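Local coordinates for protein peptidase M28 (PDB 3IIB) that is a probable dizinc metallopeptidase of family M28, likely acting as a carboxypeptidase or dipeptidase, at residues Ser245-Glu250 with Lys290-Ile295. Sequence-based numbering, arbitrary orientation.
Sequences STKADE and KPERTI
The guanidinium of Arg293 takes Glu250 OE1 at its edge, almost exactly in its plane, while CD of Lys247 lies over one face. Arg293 NE meets Glu250 OE1 at 2.8 Å in a nearly straight bond, and NH2 reaches the same oxygen at 3.3 Å, a side-on grip. Both come from one face of the carboxylate, whose plane is turned 52° from the guanidinium. With CG of Arg293 anti to its carbonyl carbon (chi1 -59°) and the chain extended to NE, the shaft passes beside CB of Glu250. Lys247 extends next to Arg293 in the same direction, bringing NZ to 3.5 Å from Arg293 NH2. Water 2 bridges NZ, NH2 and Glu250 OE2; water 3 links NZ to Glu292 OE1. In the backbone, Glu292 O accepts from Ser245 N and Lys247 N on opposite faces of its carbonyl plane, and Ser245 OG donates to Pro291 O at 2.8 Å. Further along, Thr294 OG1 gives a 2.6 Å in-plane bond to Ala248 O, and Thr294 N binds Glu250 O, both carbonyls belonging to the type I turn from Lys247 to Glu250. The contact lies near the leading ends of parallel strands 247-257 and 293-300 of a beta-alpha-beta unit, away from the zinc site. Arg293 NH1 also bonds Met430 O and Ser433 O, and Tyr325 makes a cation-pi contact with it. A leucine at Arg293 would probably leave Glu250 without this charged mate and take the NH1 donor from the Met430 and Ser433 carbonyls. Glu250 and Glu292, with the two waters, probably balance the charge of the two neighbouring cations.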
loop_
_atom_site.group_PDB
_atom_site.type_symbol
_atom_site.label_atom_id
_atom_site.label_comp_id
_atom_site.label_asym_id
_atom_site.label_seq_id
_atom_site.Cartn_x
_atom_site.Cartn_y
_atom_site.Cartn_z
ATOM N N SER A 245 -36.204 -0.684 30.894
ATOM C CA SER A 245 -37.098 -1.167 31.951
ATOM C C SER A 245 -37.851 0.026 32.566
ATOM O O SER A 245 -38.836 0.516 31.981
ATOM C CB SER A 245 -36.328 -1.997 32.958
ATOM O OG SER A 245 -35.191 -1.308 33.491
ATOM N N THR A 246 -37.313 0.583 33.643
ATOM C CA THR A 246 -38.003 1.657 34.362
ATOM C C THR A 246 -37.989 2.995 33.604
ATOM O O THR A 246 -38.842 3.869 33.852
ATOM C CB THR A 246 -37.398 1.841 35.742
ATOM O OG1 THR A 246 -36.005 2.150 35.603
ATOM C CG2 THR A 246 -37.611 0.552 36.598
ATOM N N LYS A 247 -37.072 3.138 32.646
ATOM C CA LYS A 247 -36.958 4.356 31.859
ATOM C C LYS A 247 -36.891 4.025 30.376
ATOM O O LYS A 247 -36.157 4.674 29.616
ATOM C CB LYS A 247 -35.739 5.176 32.306
ATOM C CG LYS A 247 -35.833 5.713 33.716
ATOM C CD LYS A 247 -34.677 6.654 34.027
ATOM C CE LYS A 247 -34.805 7.272 35.401
ATOM N NZ LYS A 247 -33.823 8.351 35.605
ATOM N N ALA A 248 -37.710 3.054 29.949
ATOM C CA ALA A 248 -37.612 2.478 28.612
ATOM C C ALA A 248 -37.928 3.509 27.539
ATOM O O ALA A 248 -37.523 3.359 26.404
ATOM C CB ALA A 248 -38.526 1.247 28.471
ATOM N N ASP A 249 -38.682 4.543 27.896
ATOM C CA ASP A 249 -39.019 5.641 26.951
ATOM C C ASP A 249 -37.832 6.562 26.641
ATOM O O ASP A 249 -37.886 7.373 25.715
ATOM C CB ASP A 249 -40.204 6.495 27.473
ATOM C CG ASP A 249 -39.943 7.128 28.815
ATOM O OD1 ASP A 249 -39.329 6.485 29.687
ATOM O OD2 ASP A 249 -40.395 8.283 29.041
ATOM N N GLU A 250 -36.774 6.445 27.419
ATOM C CA GLU A 250 -35.571 7.207 27.190
ATOM C C GLU A 250 -34.545 6.341 26.458
ATOM O O GLU A 250 -34.476 5.142 26.677
ATOM C CB GLU A 250 -34.979 7.670 28.504
ATOM C CG GLU A 250 -35.927 8.525 29.292
ATOM C CD GLU A 250 -35.334 9.072 30.567
ATOM O OE1 GLU A 250 -34.152 9.475 30.573
ATOM O OE2 GLU A 250 -36.090 9.111 31.570
ATOM N N LYS A 290 -31.490 -5.788 33.286
ATOM C CA LYS A 290 -31.947 -4.885 32.223
ATOM C C LYS A 290 -31.440 -3.459 32.456
ATOM O O LYS A 290 -31.341 -3.010 33.595
ATOM C CB LYS A 290 -33.480 -4.863 32.229
ATOM C CG LYS A 290 -34.083 -6.199 31.987
ATOM C CD LYS A 290 -35.515 -6.302 32.525
ATOM C CE LYS A 290 -36.084 -7.697 32.379
ATOM N NZ LYS A 290 -37.500 -7.751 32.861
ATOM N N PRO A 291 -31.107 -2.728 31.380
ATOM C CA PRO A 291 -30.839 -1.311 31.619
ATOM C C PRO A 291 -32.127 -0.547 31.964
ATOM O O PRO A 291 -33.228 -0.944 31.518
ATOM C CB PRO A 291 -30.304 -0.840 30.252
ATOM C CG PRO A 291 -30.994 -1.705 29.269
ATOM C CD PRO A 291 -31.163 -3.054 29.949
ATOM N N GLU A 292 -32.004 0.576 32.662
ATOM C CA GLU A 292 -33.174 1.417 32.881
ATOM C C GLU A 292 -33.674 2.011 31.577
ATOM O O GLU A 292 -34.885 1.950 31.262
ATOM C CB GLU A 292 -32.881 2.483 33.911
ATOM C CG GLU A 292 -32.612 1.869 35.285
ATOM C CD GLU A 292 -32.251 2.903 36.346
ATOM O OE1 GLU A 292 -32.212 4.087 36.016
ATOM O OE2 GLU A 292 -31.982 2.517 37.509
ATOM N N ARG A 293 -32.770 2.611 30.831
ATOM C CA ARG A 293 -33.126 3.192 29.513
ATOM C C ARG A 293 -33.011 2.170 28.409
ATOM O O ARG A 293 -32.258 1.223 28.516
ATOM C CB ARG A 293 -32.235 4.377 29.166
ATOM C CG ARG A 293 -32.287 5.516 30.174
ATOM C CD ARG A 293 -31.523 6.789 29.786
ATOM N NE ARG A 293 -31.888 7.819 30.737
ATOM C CZ ARG A 293 -31.286 8.033 31.917
ATOM N NH1 ARG A 293 -30.155 7.403 32.232
ATOM N NH2 ARG A 293 -31.807 8.918 32.772
ATOM N N THR A 294 -33.713 2.431 27.304
ATOM C CA THR A 294 -33.515 1.664 26.085
ATOM C C THR A 294 -32.162 2.023 25.471
ATOM O O THR A 294 -31.792 3.192 25.464
ATOM C CB THR A 294 -34.651 1.932 25.117
ATOM O OG1 THR A 294 -35.864 1.456 25.720
ATOM C CG2 THR A 294 -34.373 1.267 23.752
ATOM N N ILE A 295 -31.402 1.022 25.037
ATOM C CA ILE A 295 -30.169 1.268 24.283
ATOM C C ILE A 295 -30.445 0.997 22.825
ATOM O O ILE A 295 -30.839 -0.105 22.450
ATOM C CB ILE A 295 -29.013 0.407 24.789
ATOM C CG1 ILE A 295 -28.682 0.823 26.234
ATOM C CG2 ILE A 295 -27.767 0.494 23.871
ATOM C CD1 ILE A 295 -27.852 -0.248 27.051
HETATM O O HOH W 1 -33.576 -1.910 35.527
HETATM O O HOH W 2 -34.723 10.092 33.689
HETATM O O HOH W 3 -31.816 6.574 35.616
#